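Local structure of alpha,alpha-trehalose-phosphate synthase (UDP-forming) (Burkholderia xenovorans, 5V0T) at residues A39-G44 and G240-E245; D410-V415 and R443-Q448. The protein belongs to glycosyltransferase family 20 and has the GT-B fold, in which two Rossmann-like domains face each other across a cleft. One frame throughout, in Å; residues are numbered along the deposited sequence.

Interaction 1 of 2, residues A39-G44 and G240-E245; sequences ALKETG and GVYPDE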
loop_
_atom_site.group_PDB
_atom_site.type_symbol
_atom_site.label_atom_id
_atom_site.label_comp_id
_atom_site.label_asym_id
_atom_site.label_seq_id
_atom_site.Cartn_x
_atom_site.Cartn_y
_atom_site.Cartn_z
ATOM N N ALA A 39 3.940 12.901 4.689
ATOM C CA ALA A 39 5.234 13.081 5.352
ATOM C C ALA A 39 5.969 14.308 4.828
ATOM O O ALA A 39 6.502 15.107 5.611
ATOM C CB ALA A 39 6.102 11.824 5.158
ATOM N N LEU A 40 5.987 14.485 3.505
ATOM C CA LEU A 40 6.823 15.501 2.878
ATOM C C LEU A 40 6.283 16.910 3.064
ATOM O O LEU A 40 7.073 17.853 3.186
ATOM C CB LEU A 40 6.975 15.194 1.388
ATOM C CG LEU A 40 8.013 15.968 0.580
ATOM C CD1 LEU A 40 9.405 15.778 1.141
ATOM C CD2 LEU A 40 7.963 15.523 -0.868
ATOM N N LYS A 41 4.954 17.085 3.076
ATOM C CA LYS A 41 4.397 18.427 3.161
ATOM C C LYS A 41 4.771 19.117 4.462
ATOM O O LYS A 41 4.735 20.346 4.526
ATOM C CB LYS A 41 2.871 18.388 3.014
ATOM C CG LYS A 41 2.138 17.826 4.229
ATOM C CD LYS A 41 0.674 17.482 3.924
ATOM C CE LYS A 41 -0.021 16.882 5.151
ATOM N NZ LYS A 41 -1.395 16.376 4.843
ATOM N N GLU A 42 5.127 18.356 5.500
ATOM C CA GLU A 42 5.440 18.968 6.785
ATOM C C GLU A 42 6.858 19.528 6.788
ATOM O O GLU A 42 7.085 20.662 7.216
ATOM C CB GLU A 42 5.249 17.950 7.909
ATOM C CG GLU A 42 5.248 18.562 9.303
ATOM C CD GLU A 42 4.906 17.549 10.394
ATOM O OE1 GLU A 42 5.123 16.343 10.182
ATOM O OE2 GLU A 42 4.420 17.961 11.467
ATOM N N THR A 43 7.820 18.751 6.291
ATOM C CA THR A 43 9.198 19.219 6.240
ATOM C C THR A 43 9.474 20.062 5.005
ATOM O O THR A 43 10.356 20.917 5.042
ATOM C CB THR A 43 10.174 18.036 6.246
ATOM O OG1 THR A 43 9.982 17.265 5.056
ATOM C CG2 THR A 43 9.939 17.143 7.450
ATOM N N GLY A 44 8.764 19.828 3.905
ATOM C CA GLY A 44 9.162 20.371 2.626
ATOM C C GLY A 44 10.301 19.551 2.038
ATOM O O GLY A 44 10.858 18.659 2.674
ATOM N N GLY A 240 2.278 5.172 8.857
ATOM C CA GLY A 240 1.022 5.493 9.502
ATOM C C GLY A 240 0.211 6.536 8.757
ATOM O O GLY A 240 0.417 6.773 7.563
ATOM N N VAL A 241 -0.722 7.166 9.466
ATOM C CA VAL A 241 -1.613 8.168 8.914
ATOM C C VAL A 241 -1.653 9.346 9.888
ATOM O O VAL A 241 -0.957 9.359 10.903
ATOM C CB VAL A 241 -3.029 7.603 8.662
ATOM C CG1 VAL A 241 -2.971 6.369 7.774
ATOM C CG2 VAL A 241 -3.702 7.243 9.997
ATOM N N TYR A 242 -2.460 10.352 9.559
ATOM C CA TYR A 242 -2.804 11.398 10.515
ATOM C C TYR A 242 -4.220 11.115 11.001
ATOM O O TYR A 242 -5.188 11.579 10.385
ATOM C CB TYR A 242 -2.738 12.796 9.899
ATOM C CG TYR A 242 -1.359 13.307 9.589
ATOM C CD1 TYR A 242 -0.416 13.482 10.598
ATOM C CD2 TYR A 242 -1.001 13.637 8.288
ATOM C CE1 TYR A 242 0.851 13.968 10.315
ATOM C CE2 TYR A 242 0.264 14.119 7.990
ATOM C CZ TYR A 242 1.184 14.286 9.010
ATOM O OH TYR A 242 2.436 14.754 8.714
ATOM N N PRO A 243 -4.386 10.345 12.077
ATOM C CA PRO A 243 -5.736 9.849 12.401
ATOM C C PRO A 243 -6.724 10.943 12.778
ATOM O O PRO A 243 -7.895 10.869 12.387
ATOM C CB PRO A 243 -5.477 8.878 13.562
ATOM C CG PRO A 243 -4.172 9.329 14.157
ATOM C CD PRO A 243 -3.359 9.823 12.994
ATOM N N ASP A 244 -6.300 11.961 13.524
ATOM C CA ASP A 244 -7.248 13.009 13.914
ATOM C C ASP A 244 -7.590 13.910 12.733
ATOM O O ASP A 244 -8.700 14.456 12.668
ATOM C CB ASP A 244 -6.692 13.793 15.101
ATOM C CG ASP A 244 -6.650 12.946 16.374
ATOM O OD1 ASP A 244 -7.621 12.193 16.635
ATOM O OD2 ASP A 244 -5.642 13.000 17.096
ATOM N N GLU A 245 -6.676 14.016 11.764
ATOM C CA GLU A 245 -6.960 14.724 10.521
ATOM C C GLU A 245 -8.000 13.977 9.690
ATOM O O GLU A 245 -8.895 14.595 9.102
ATOM C CB GLU A 245 -5.655 14.912 9.746
ATOM C CG GLU A 245 -5.734 15.709 8.449
ATOM C CD GLU A 245 -4.354 16.200 7.981
ATOM O OE1 GLU A 245 -3.440 16.330 8.825
ATOM O OE2 GLU A 245 -4.177 16.456 6.769
#
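Lys41 runs alongside Tyr242, the two side chains passing in opposite directions. The Lys41 aliphatic chain is fully extended beyond CG. Its first torsion puts CG between the backbone N and the carbonyl carbon (chi1 73°). From there CE reaches the ring obliquely, 4.0 Å from Tyr242 CE2. The amino group goes on to Glu245: Lys41 NZ lies 3.4 Å from Glu245 OE2, a salt bridge whose hydrogen bond is weak; its stronger partner is Asp38 of its own helix. Glu245 comes to meet it from the other side, also extended. Helix 31-43 packs on strand 12-16 of the N-terminal domain through Leu40, and Tyr242 takes the N-cap position of helix 243-252. The last helix, 454-466, lies beside both segments, as in GT-B enzymes whose C-terminal helix crosses back to the first domain. Its Ser455 hydrogen-bonds both Tyr242 OH and Glu42 OE1, and its Arg458 makes a salt bridge with Glu42 OE1. Tyr242 OH is also hydrogen-bonded to Asp38 O. Glu42 OE1 and Tyr242 OH are 3.4 Å apart. The Glu42 carboxylate plane stands 81° from the Tyr242 ring plane.

Interaction 2 of 2, residues D410-V415 and R443-Q448; sequences DGALIV and RDMMVQ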
loop_
_atom_site.group_PDB
_atom_site.type_symbol
_atom_site.label_atom_id
_atom_site.label_comp_id
_atom_site.label_asym_id
_atom_site.label_seq_id
_atom_site.Cartn_x
_atom_site.Cartn_y
_atom_site.Cartn_z
ATOM N N ASP A 410 -4.780 -3.919 17.247
ATOM C CA ASP A 410 -5.293 -5.003 18.088
ATOM C C ASP A 410 -6.818 -5.038 18.148
ATOM O O ASP A 410 -7.404 -6.111 18.342
ATOM C CB ASP A 410 -4.727 -4.886 19.502
ATOM C CG ASP A 410 -3.368 -5.534 19.639
ATOM O OD1 ASP A 410 -3.118 -6.549 18.949
ATOM O OD2 ASP A 410 -2.551 -5.029 20.437
ATOM N N GLY A 411 -7.474 -3.899 18.012
ATOM C CA GLY A 411 -8.919 -3.862 18.105
ATOM C C GLY A 411 -9.669 -4.347 16.889
ATOM O O GLY A 411 -10.901 -4.333 16.886
ATOM N N ALA A 412 -8.974 -4.756 15.836
ATOM C CA ALA A 412 -9.664 -5.298 14.681
ATOM C C ALA A 412 -10.059 -6.759 14.933
ATOM O O ALA A 412 -9.502 -7.445 15.796
ATOM C CB ALA A 412 -8.782 -5.198 13.435
ATOM N N LEU A 413 -11.033 -7.228 14.160
ATOM C CA LEU A 413 -11.317 -8.654 14.052
ATOM C C LEU A 413 -10.398 -9.213 12.974
ATOM O O LEU A 413 -10.607 -8.963 11.782
ATOM C CB LEU A 413 -12.786 -8.909 13.720
ATOM C CG LEU A 413 -13.840 -8.465 14.743
ATOM C CD1 LEU A 413 -15.255 -8.549 14.132
ATOM C CD2 LEU A 413 -13.754 -9.285 16.044
ATOM N N ILE A 414 -9.381 -9.960 13.399
ATOM C CA ILE A 414 -8.351 -10.486 12.500
ATOM C C ILE A 414 -8.855 -11.774 11.874
ATOM O O ILE A 414 -9.368 -12.654 12.577
ATOM C CB ILE A 414 -7.036 -10.732 13.262
ATOM C CG1 ILE A 414 -6.585 -9.466 13.978
ATOM C CG2 ILE A 414 -5.938 -11.160 12.290
ATOM C CD1 ILE A 414 -6.341 -8.337 13.040
ATOM N N VAL A 415 -8.714 -11.894 10.550
ATOM C CA VAL A 415 -9.206 -13.052 9.825
ATOM C C VAL A 415 -8.125 -13.554 8.882
ATOM O O VAL A 415 -7.217 -12.822 8.490
ATOM C CB VAL A 415 -10.497 -12.745 9.032
ATOM C CG1 VAL A 415 -11.617 -12.312 9.981
ATOM C CG2 VAL A 415 -10.241 -11.677 8.015
ATOM N N ARG A 443 -11.117 2.906 20.580
ATOM C CA ARG A 443 -10.271 3.708 21.454
ATOM C C ARG A 443 -8.835 3.197 21.443
ATOM O O ARG A 443 -7.887 3.968 21.250
ATOM C CB ARG A 443 -10.845 3.697 22.871
ATOM C CG ARG A 443 -10.571 4.929 23.687
ATOM C CD ARG A 443 -11.715 5.151 24.675
ATOM N NE ARG A 443 -12.169 3.898 25.278
ATOM C CZ ARG A 443 -13.445 3.590 25.496
ATOM N NH1 ARG A 443 -14.407 4.441 25.150
ATOM N NH2 ARG A 443 -13.758 2.426 26.050
ATOM N N ASP A 444 -8.654 1.891 21.634
ATOM C CA ASP A 444 -7.305 1.330 21.634
ATOM C C ASP A 444 -6.601 1.587 20.311
ATOM O O ASP A 444 -5.416 1.931 20.287
ATOM C CB ASP A 444 -7.346 -0.174 21.913
ATOM C CG ASP A 444 -7.968 -0.506 23.256
ATOM O OD1 ASP A 444 -7.987 0.377 24.147
ATOM O OD2 ASP A 444 -8.433 -1.657 23.418
ATOM N N MET A 445 -7.307 1.425 19.195
ATOM C CA MET A 445 -6.639 1.604 17.914
ATOM C C MET A 445 -6.274 3.063 17.678
ATOM O O MET A 445 -5.212 3.352 17.117
ATOM C CB MET A 445 -7.511 1.060 16.789
ATOM C CG MET A 445 -7.596 -0.458 16.821
ATOM S SD MET A 445 -8.397 -1.163 15.377
ATOM C CE MET A 445 -10.116 -0.789 15.691
ATOM N N MET A 446 -7.128 3.998 18.111
ATOM C CA MET A 446 -6.820 5.413 17.929
ATOM C C MET A 446 -5.562 5.803 18.699
ATOM O O MET A 446 -4.746 6.595 18.211
ATOM C CB MET A 446 -8.010 6.281 18.362
ATOM C CG MET A 446 -9.164 6.247 17.353
ATOM S SD MET A 446 -8.741 6.782 15.663
ATOM C CE MET A 446 -8.737 8.569 15.848
ATOM N N VAL A 447 -5.393 5.266 19.908
ATOM C CA VAL A 447 -4.159 5.500 20.655
ATOM C C VAL A 447 -2.956 5.033 19.840
ATOM O O VAL A 447 -1.973 5.766 19.675
ATOM C CB VAL A 447 -4.223 4.809 22.026
ATOM C CG1 VAL A 447 -2.875 4.883 22.727
ATOM C CG2 VAL A 447 -5.309 5.462 22.881
ATOM N N GLN A 448 -3.034 3.813 19.291
ATOM C CA GLN A 448 -1.936 3.278 18.488
ATOM C C GLN A 448 -1.657 4.168 17.284
ATOM O O GLN A 448 -0.509 4.547 17.027
ATOM C CB GLN A 448 -2.270 1.852 18.040
ATOM C CG GLN A 448 -1.086 1.035 17.514
ATOM C CD GLN A 448 -0.512 1.550 16.193
ATOM O OE1 GLN A 448 -1.258 1.931 15.282
ATOM N NE2 GLN A 448 0.822 1.564 16.087
#
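Met445 reaches out of helix 435-451 and lays its side chain against the backbone of Gly411 and Ala412. CB points toward the loop but stops short of it. The first torsion places CG beside the backbone N of Met445, anti to its carbonyl carbon (chi1 -70°). CG makes the first contact, 3.6 Å from Gly411 N, with Gly411 CA close by at 3.9 Å. Gly411 has no side chain, so the methionine meets its main chain directly. The CG-SD bond then continues the extended line from the helix. SD arrives at the next peptide, 3.7 Å from Ala412 N and equally close to Gly411 C. It also meets the methyl group of Ala412, with CB 4.5 Å away from SD. The chain finally bends at chi3 (-75°). This turn brings Met445 CE near the carbonyl of Gly411, 3.8 Å from Gly411 O. The same carbonyl oxygen accepts a hydrogen bond from Arg441 NH1. Leu409 also packs on Met445. The contact is buried, and across it the two segments meet by van der Waals packing. Ala412 in turn rests on Leu397 and Leu399 of strand 396-400, which pairs with strand 413-415. Helix 435-451 thus packs on the turn leading into an outermost strand of the parallel sheet. That six-stranded sheet, with order 3-2-1-4-5-6, is the Rossmann-like core of the C-terminal domain of a GT-B glycosyltransferase.

How the interactions relate
The centres of interactions 1 and 2 are 21 Å apart, yet the two contacts touch. Met446, the neighbour of Met445 in segment 443-448, extends its CE to within 4.0 Å of Pro243 CB and 3.9 Å of Asp244 OD1. Helices 243-252 and 435-451 therefore pack together, and a salt bridge from Asp244 to Arg450 adds to this. Interaction 1 spans the two domains; interaction 2 lies within the C-terminal one. Neither contributes a residue to the pocket of 6-o-phosphono-alpha-d-glucopyranose. Interaction 1 is linked to it along helix 31-43: Gly31 and Leu32 at its start line the pocket, and residues 39-43 form its end.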